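Local coordinates for geobacter metallireducens SMUG1 (Geobacter metallireducens, PDB 5H9I), which belongs to the uracil-DNA glycosylase superfamily as a SMUG1-type alpha/beta protein and holds xanthine in a pocket beside its parallel sheet, at residues V58-G63 / N152-K157; V79-E82 / I86-T89; R176-L181 / E199-F204. One frame throughout, in Å; residues are numbered along the deposited sequence.

Contact 1: V58-G63 / N152-K157; sequences VGMNPG and NITPDK. With XAN (xanthine), chain B.
Pro155 presses its ring against Met60 and Asn61, and the two receive it differently. Its CD stands above the amide plane of Asn61, 3.6 Å from OD1 and only slightly farther from CG and ND2, so a flat polar group lies beneath a rigid aliphatic one. Against Met60 the ring slants across the chain, with CD 4.0 Å from SD. That chain runs extended as far as the sulfur and then bends (chi3 73°), swinging CE to within 3.8 Å of Thr154 CG2; flexible methionine suits this meeting of ring and methyl, and its flank also touches Phe192 of helix 191-201.

No direct hydrogen bond joins the segments, and water does the polar work. Asn61 ND2 donates to a water 2.9 Å away, which also lies by Asn152 OD1 and Ile153 O, and to the carbonyl of Leu143; a second water, by Asn152 ND2, is doubtfully close to Asn61 OD1. The two ND2 bonds probably settle which way the amide is turned.

Beyond the side chains, Met60 N donates to xanthine O6 at 2.9 Å (151°), and Asn61 N adds a weak bond to the same oxygen. Asn139, Phe74, Glu111 and His213 also hydrogen-bond xanthine. This Gly-Met-Asn-Pro-Gly loop, leaving strand 55-59 of the parallel sheet, is one of the loops that build the pocket, as in SMUG1-type members of the UDG superfamily.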
# COMPACT_ATOMS: atom_id res chain seq x y z
N VAL A 58 1.45 -6.72 1.20
CA VAL A 58 1.64 -5.52 1.95
C VAL A 58 2.83 -4.75 1.41
O VAL A 58 3.96 -5.24 1.34
CB VAL A 58 1.90 -5.80 3.44
CG1 VAL A 58 2.09 -4.58 4.26
CG2 VAL A 58 0.77 -6.66 3.93
N GLY A 59 2.55 -3.54 0.89
CA GLY A 59 3.63 -2.62 0.47
C GLY A 59 4.08 -1.77 1.63
O GLY A 59 3.59 -1.89 2.70
N MET A 60 4.97 -0.90 1.36
CA MET A 60 5.54 -0.03 2.38
C MET A 60 4.76 1.25 2.51
O MET A 60 4.17 1.49 3.50
CB MET A 60 7.01 0.25 2.04
CG MET A 60 7.71 1.24 2.99
SD MET A 60 9.55 1.52 2.57
CE MET A 60 9.27 2.48 1.14
N ASN A 61 4.80 2.10 1.50
CA ASN A 61 4.08 3.34 1.56
C ASN A 61 3.88 3.90 0.14
O ASN A 61 4.47 3.37 -0.77
CB ASN A 61 4.72 4.39 2.55
CG ASN A 61 5.88 5.16 1.95
OD1 ASN A 61 6.81 4.59 1.36
ND2 ASN A 61 5.84 6.48 2.14
N PRO A 62 3.02 4.90 -0.05
CA PRO A 62 2.72 5.33 -1.42
C PRO A 62 3.87 5.86 -2.23
O PRO A 62 4.83 6.45 -1.65
CB PRO A 62 1.78 6.50 -1.19
CG PRO A 62 1.02 6.15 0.11
CD PRO A 62 2.13 5.55 0.94
N GLY A 63 3.85 5.62 -3.53
CA GLY A 63 4.72 6.38 -4.42
C GLY A 63 3.95 7.61 -4.78
O GLY A 63 2.71 7.71 -4.83
N ASN A 152 11.53 12.55 -1.54
CA ASN A 152 10.87 11.50 -0.77
C ASN A 152 11.67 11.06 0.46
O ASN A 152 12.89 10.93 0.40
CB ASN A 152 10.63 10.32 -1.72
CG ASN A 152 9.63 9.35 -1.13
OD1 ASN A 152 8.53 9.74 -0.77
ND2 ASN A 152 10.05 8.11 -0.96
N ILE A 153 11.03 10.74 1.55
CA ILE A 153 11.64 10.25 2.77
C ILE A 153 10.90 8.93 3.05
O ILE A 153 9.74 8.98 3.43
CB ILE A 153 11.52 11.17 4.00
CG1 ILE A 153 12.08 12.61 3.76
CG2 ILE A 153 12.09 10.52 5.23
CD1 ILE A 153 11.65 13.62 4.82
N THR A 154 11.55 7.78 2.86
CA THR A 154 10.93 6.48 3.21
C THR A 154 10.84 6.32 4.68
O THR A 154 11.58 6.88 5.41
CB THR A 154 11.74 5.33 2.58
OG1 THR A 154 13.11 5.42 2.97
CG2 THR A 154 11.65 5.44 1.15
N PRO A 155 9.86 5.56 5.18
CA PRO A 155 9.65 5.58 6.62
C PRO A 155 10.75 4.95 7.51
O PRO A 155 10.84 5.28 8.69
CB PRO A 155 8.34 4.80 6.81
CG PRO A 155 7.82 4.59 5.48
CD PRO A 155 8.75 4.99 4.41
N ASP A 156 11.58 4.13 6.91
CA ASP A 156 12.74 3.62 7.58
C ASP A 156 13.74 4.75 7.98
O ASP A 156 14.53 4.54 8.91
CB ASP A 156 13.39 2.56 6.68
CG ASP A 156 13.95 3.15 5.41
OD1 ASP A 156 13.11 3.47 4.55
OD2 ASP A 156 15.20 3.36 5.26
N LYS A 157 13.73 5.91 7.30
CA LYS A 157 14.68 7.03 7.51
C LYS A 157 14.16 8.15 8.42
O LYS A 157 14.80 9.20 8.57
CB LYS A 157 15.07 7.64 6.14
CG LYS A 157 15.60 6.60 5.14
CD LYS A 157 15.92 7.15 3.71
CE LYS A 157 14.84 8.10 3.13
NZ LYS A 157 14.60 8.09 1.64
N9 XAN B . 4.98 2.11 -5.35
C4 XAN B . 4.25 1.80 -4.31
N3 XAN B . 2.97 1.92 -4.00
C2 XAN B . 2.55 1.51 -2.88
O2 XAN B . 1.39 1.68 -2.60
N1 XAN B . 3.34 0.88 -1.99
C6 XAN B . 4.60 0.68 -2.18
O6 XAN B . 5.35 0.15 -1.35
C5 XAN B . 5.14 1.17 -3.37
N7 XAN B . 6.36 1.16 -3.89
C8 XAN B . 6.26 1.72 -5.09
O HOH W 1 7.39 8.83 1.66
O HOH W 2 8.42 5.80 -0.10

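Contact 2: V79-E82 / I86-T89; sequences VVTE and INGT. With IPA (isopropyl alcohol), chain G; BME (beta-mercaptoethanol), chain F.
Val80 and Ile86 form the tight side of this contact, held by backbone and side chain together. Ile86 N donates to Val80 O over 3.1 Å in a nearly straight bond (174°), which reaches six residues back along the chain, where a regular helical turn would reach four. Val80 holds CG1 on the side of its own carbonyl carbon (chi1 170°), and this methyl therefore lies next to the bonded residue, 3.8 Å from Ile86 CB. Branched apolar side chains suit the place: both are buried, with Val80 also against Val72 and Phe105, and Ile86 against Pro40, Tyr44 and Arg47 of helix 38-48. Ile86 O is turned to Thr81, whose CA approaches it at 3.4 Å in a CA-H...O contact.

From Thr81 outward the packing slackens. Its CG2 is 4.1 Å from Asn87 ND2, the two side chains lying alongside and pointing the same way, while Thr81 OG1 turns back to the carbonyl of Ala78 within the helix. Asn87 is exposed, a fitting place for an amide, and its backbone N binds a glycerol. Farther along, Gly88 O accepts a hydrogen bond of 2.9 Å from O1 of beta-mercaptoethanol, another probable crystallisation additive. The arrangement is that of a helix C-terminus with a wide, pi-type turn, where the departing chain is tied by Ile86 to the last part of helix 77-84 and then leads away into the long loop to helix 112-125.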
# COMPACT_ATOMS: atom_id res chain seq x y z
N VAL A 79 -3.94 1.81 -14.67
CA VAL A 79 -4.44 0.51 -14.28
C VAL A 79 -5.60 0.67 -13.32
O VAL A 79 -6.58 -0.16 -13.39
CB VAL A 79 -3.29 -0.46 -13.87
CG1 VAL A 79 -2.86 -0.12 -12.55
CG2 VAL A 79 -3.85 -1.92 -14.01
N VAL A 80 -5.65 1.70 -12.45
CA VAL A 80 -6.74 1.84 -11.55
C VAL A 80 -8.00 2.22 -12.30
O VAL A 80 -9.07 1.65 -12.06
CB VAL A 80 -6.44 2.85 -10.53
CG1 VAL A 80 -7.64 3.22 -9.70
CG2 VAL A 80 -5.28 2.42 -9.63
N THR A 81 -7.91 3.12 -13.31
CA THR A 81 -9.07 3.51 -14.08
C THR A 81 -9.54 2.42 -15.03
O THR A 81 -10.75 2.16 -15.13
CB THR A 81 -8.86 4.86 -14.87
OG1 THR A 81 -7.91 4.66 -15.88
CG2 THR A 81 -8.44 5.87 -14.02
N GLU A 82 -8.62 1.75 -15.72
CA GLU A 82 -8.95 0.85 -16.84
C GLU A 82 -9.27 -0.54 -16.29
O GLU A 82 -10.18 -1.18 -16.83
CB GLU A 82 -7.79 0.76 -17.85
CG GLU A 82 -7.59 2.11 -18.56
CD GLU A 82 -6.29 2.21 -19.44
OE1 GLU A 82 -5.52 1.21 -19.55
OE2 GLU A 82 -6.03 3.33 -20.01
N ILE A 86 -11.97 2.37 -11.22
CA ILE A 86 -12.07 3.40 -10.21
C ILE A 86 -11.52 4.72 -10.73
O ILE A 86 -10.45 4.75 -11.25
CB ILE A 86 -11.31 2.95 -8.94
CG1 ILE A 86 -12.07 1.80 -8.28
CG2 ILE A 86 -11.20 4.10 -7.93
CD1 ILE A 86 -11.32 1.22 -7.09
N ASN A 87 -12.29 5.79 -10.64
CA ASN A 87 -11.85 7.13 -11.02
C ASN A 87 -12.76 8.08 -10.34
O ASN A 87 -13.93 8.11 -10.65
CB ASN A 87 -12.05 7.30 -12.54
CG ASN A 87 -11.62 8.68 -13.05
OD1 ASN A 87 -11.56 9.59 -12.28
ND2 ASN A 87 -11.27 8.76 -14.29
N GLY A 88 -12.23 8.82 -9.39
CA GLY A 88 -13.04 9.62 -8.49
C GLY A 88 -12.36 10.91 -8.04
O GLY A 88 -11.34 11.27 -8.59
N THR A 89 -12.97 11.49 -7.06
CA THR A 89 -12.56 12.82 -6.46
C THR A 89 -11.34 12.69 -5.63
O THR A 89 -11.30 11.94 -4.69
CB THR A 89 -13.69 13.45 -5.66
OG1 THR A 89 -14.77 13.64 -6.58
CG2 THR A 89 -13.29 14.81 -5.02
C1 IPA G . -12.64 1.63 -16.97
C2 IPA G . -13.83 0.88 -16.50
C3 IPA G . -15.00 1.17 -17.47
O2 IPA G . -13.44 -0.53 -16.25
C1 BME F . -9.08 14.01 -10.39
C2 BME F . -9.43 15.26 -9.60
O1 BME F . -9.12 12.91 -9.52
S2 BME F . -10.75 15.04 -8.52

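Contact 3: R176-L181 / E199-F204; sequences RTVVLL and EALEGF
Val178 and Val179 adopt almost the same first torsion (chi1 165° and 168°), each with CG1 anti to the backbone N and CG2 beside it, yet one residue's step round the helix gives their methyls different targets. Val178 faces the other segment directly: CG2 sits 3.9 Å from Leu201 CD2 and almost as near CD1, fitting against the forked end of the leucine, while CG1 approaches Phe204 CD2 obliquely at 4.2 Å. Leu201 sends its fork across because its CG lies anti to the carbonyl carbon (chi1 -56°). Val179, the next residue, is exposed and meets the phenylalanine at the ring's edge, its CG2 close to the ring plane and 3.7 Å from CE2; the two side chains cross at about a right angle.

Helix 191-201 is the connecting helix of a beta-alpha-beta crossover between the neighbouring parallel strands 185-189 and 207-211, and helix 160-181 packs beside it. Val178 and Leu201 both also touch Val186 of strand 185-189, so their aliphatic branches fill the junction of two helices and the sheet, a buried place where leucine and valine are at home.

Phe204 is brought to the outer side of this junction by a type II beta turn from Leu201, closed by Phe204 N donating to Leu201 O at 3.0 Å. Gly203 takes the positive phi in that turn, a conformation glycine adopts readily. Arg175, one turn of helix away from Val179, touches both Leu201 and Phe204, and its NH1 donates to the carbonyl of Ala200 near the end of helix 191-201.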
# COMPACT_ATOMS: atom_id res chain seq x y z
N ARG A 176 -5.40 -5.54 12.63
CA ARG A 176 -6.80 -5.50 12.41
C ARG A 176 -7.17 -6.04 10.99
O ARG A 176 -8.15 -6.77 10.85
CB ARG A 176 -7.30 -4.09 12.53
CG ARG A 176 -7.36 -3.60 14.00
CD ARG A 176 -7.61 -2.18 14.07
NE ARG A 176 -8.02 -1.79 15.45
CZ ARG A 176 -8.04 -0.55 15.87
NH1 ARG A 176 -7.65 0.50 15.18
NH2 ARG A 176 -8.48 -0.40 17.16
N THR A 177 -6.36 -5.68 10.01
CA THR A 177 -6.60 -6.14 8.64
C THR A 177 -6.55 -7.64 8.55
O THR A 177 -7.35 -8.34 7.88
CB THR A 177 -5.62 -5.45 7.69
OG1 THR A 177 -5.78 -4.04 7.76
CG2 THR A 177 -5.82 -5.98 6.29
N VAL A 178 -5.54 -8.21 9.23
CA VAL A 178 -5.37 -9.66 9.21
C VAL A 178 -6.49 -10.37 10.00
O VAL A 178 -6.97 -11.43 9.58
CB VAL A 178 -3.93 -10.03 9.74
CG1 VAL A 178 -3.81 -11.51 10.07
CG2 VAL A 178 -2.93 -9.60 8.69
N VAL A 179 -6.89 -9.81 11.12
CA VAL A 179 -8.01 -10.44 11.84
C VAL A 179 -9.30 -10.38 10.99
O VAL A 179 -10.05 -11.34 10.99
CB VAL A 179 -8.24 -9.74 13.19
CG1 VAL A 179 -9.61 -10.17 13.84
CG2 VAL A 179 -7.03 -10.06 14.10
N LEU A 180 -9.49 -9.27 10.23
CA LEU A 180 -10.72 -9.24 9.38
C LEU A 180 -10.66 -10.17 8.17
O LEU A 180 -11.62 -10.90 7.85
CB LEU A 180 -10.88 -7.86 8.93
CG LEU A 180 -12.10 -7.57 7.94
CD1 LEU A 180 -13.38 -7.69 8.72
CD2 LEU A 180 -11.96 -6.27 7.24
N LEU A 181 -9.53 -10.13 7.42
CA LEU A 181 -9.45 -10.84 6.14
C LEU A 181 -9.10 -12.27 6.30
O LEU A 181 -9.34 -13.07 5.43
CB LEU A 181 -8.45 -10.12 5.20
CG LEU A 181 -8.80 -8.68 4.88
CD1 LEU A 181 -7.71 -8.23 3.93
CD2 LEU A 181 -10.14 -8.45 4.21
N GLU A 199 7.20 -8.27 12.33
CA GLU A 199 7.15 -7.56 13.64
C GLU A 199 5.70 -7.43 14.15
O GLU A 199 5.38 -7.67 15.31
CB GLU A 199 7.75 -6.17 13.60
CG GLU A 199 9.26 -6.11 13.50
CD GLU A 199 9.94 -6.29 14.87
OE1 GLU A 199 9.50 -5.67 15.81
OE2 GLU A 199 10.82 -7.09 14.92
N ALA A 200 4.79 -7.05 13.27
CA ALA A 200 3.44 -6.79 13.65
C ALA A 200 2.61 -8.03 13.92
O ALA A 200 1.68 -7.96 14.71
CB ALA A 200 2.75 -5.91 12.56
N LEU A 201 2.89 -9.11 13.21
CA LEU A 201 2.05 -10.29 13.16
C LEU A 201 2.59 -11.53 13.90
O LEU A 201 1.99 -12.57 13.81
CB LEU A 201 1.74 -10.66 11.71
CG LEU A 201 1.09 -9.53 10.95
CD1 LEU A 201 1.01 -9.91 9.48
CD2 LEU A 201 -0.26 -9.21 11.50
N GLU A 202 3.72 -11.36 14.60
CA GLU A 202 4.20 -12.51 15.40
C GLU A 202 3.12 -13.00 16.38
O GLU A 202 2.48 -12.23 17.06
CB GLU A 202 5.44 -12.10 16.08
CG GLU A 202 6.07 -13.28 16.83
CD GLU A 202 7.33 -12.96 17.52
OE1 GLU A 202 8.24 -12.51 16.84
OE2 GLU A 202 7.32 -13.09 18.77
N GLY A 203 2.94 -14.32 16.38
CA GLY A 203 1.97 -15.01 17.14
C GLY A 203 0.64 -15.16 16.55
O GLY A 203 -0.21 -15.89 17.08
N PHE A 204 0.37 -14.51 15.42
CA PHE A 204 -0.77 -14.84 14.64
C PHE A 204 -0.55 -16.17 13.87
O PHE A 204 0.54 -16.55 13.46
CB PHE A 204 -1.09 -13.68 13.64
CG PHE A 204 -1.67 -12.48 14.31
CD1 PHE A 204 -0.93 -11.66 15.16
CD2 PHE A 204 -2.96 -12.12 14.13
CE1 PHE A 204 -1.44 -10.56 15.79
CE2 PHE A 204 -3.49 -10.97 14.69
CZ PHE A 204 -2.77 -10.22 15.60

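How the contacts relate
From the N terminus, the chain enters contact 1 at the end of strand 55-59. It then makes helix 77-84 and closes the short loop of contact 2, which is nested inside the longer excursion that residues 152-157 close. Helix 160-181 follows, and after strand 185-189 and helix 191-201 the chain closes contact 3, in series with the other two. Contact 1 joins the parallel sheet's pocket loop to the turn after edge strand 152-153 of the antiparallel sheet; contact 2 ties the start of a loop to the helix it leaves; contact 3 sets helix 160-181 against the last turn of helix 191-201 and the beta turn after it. Contacts 2 and 3 lie on opposite sides of the chain's centre.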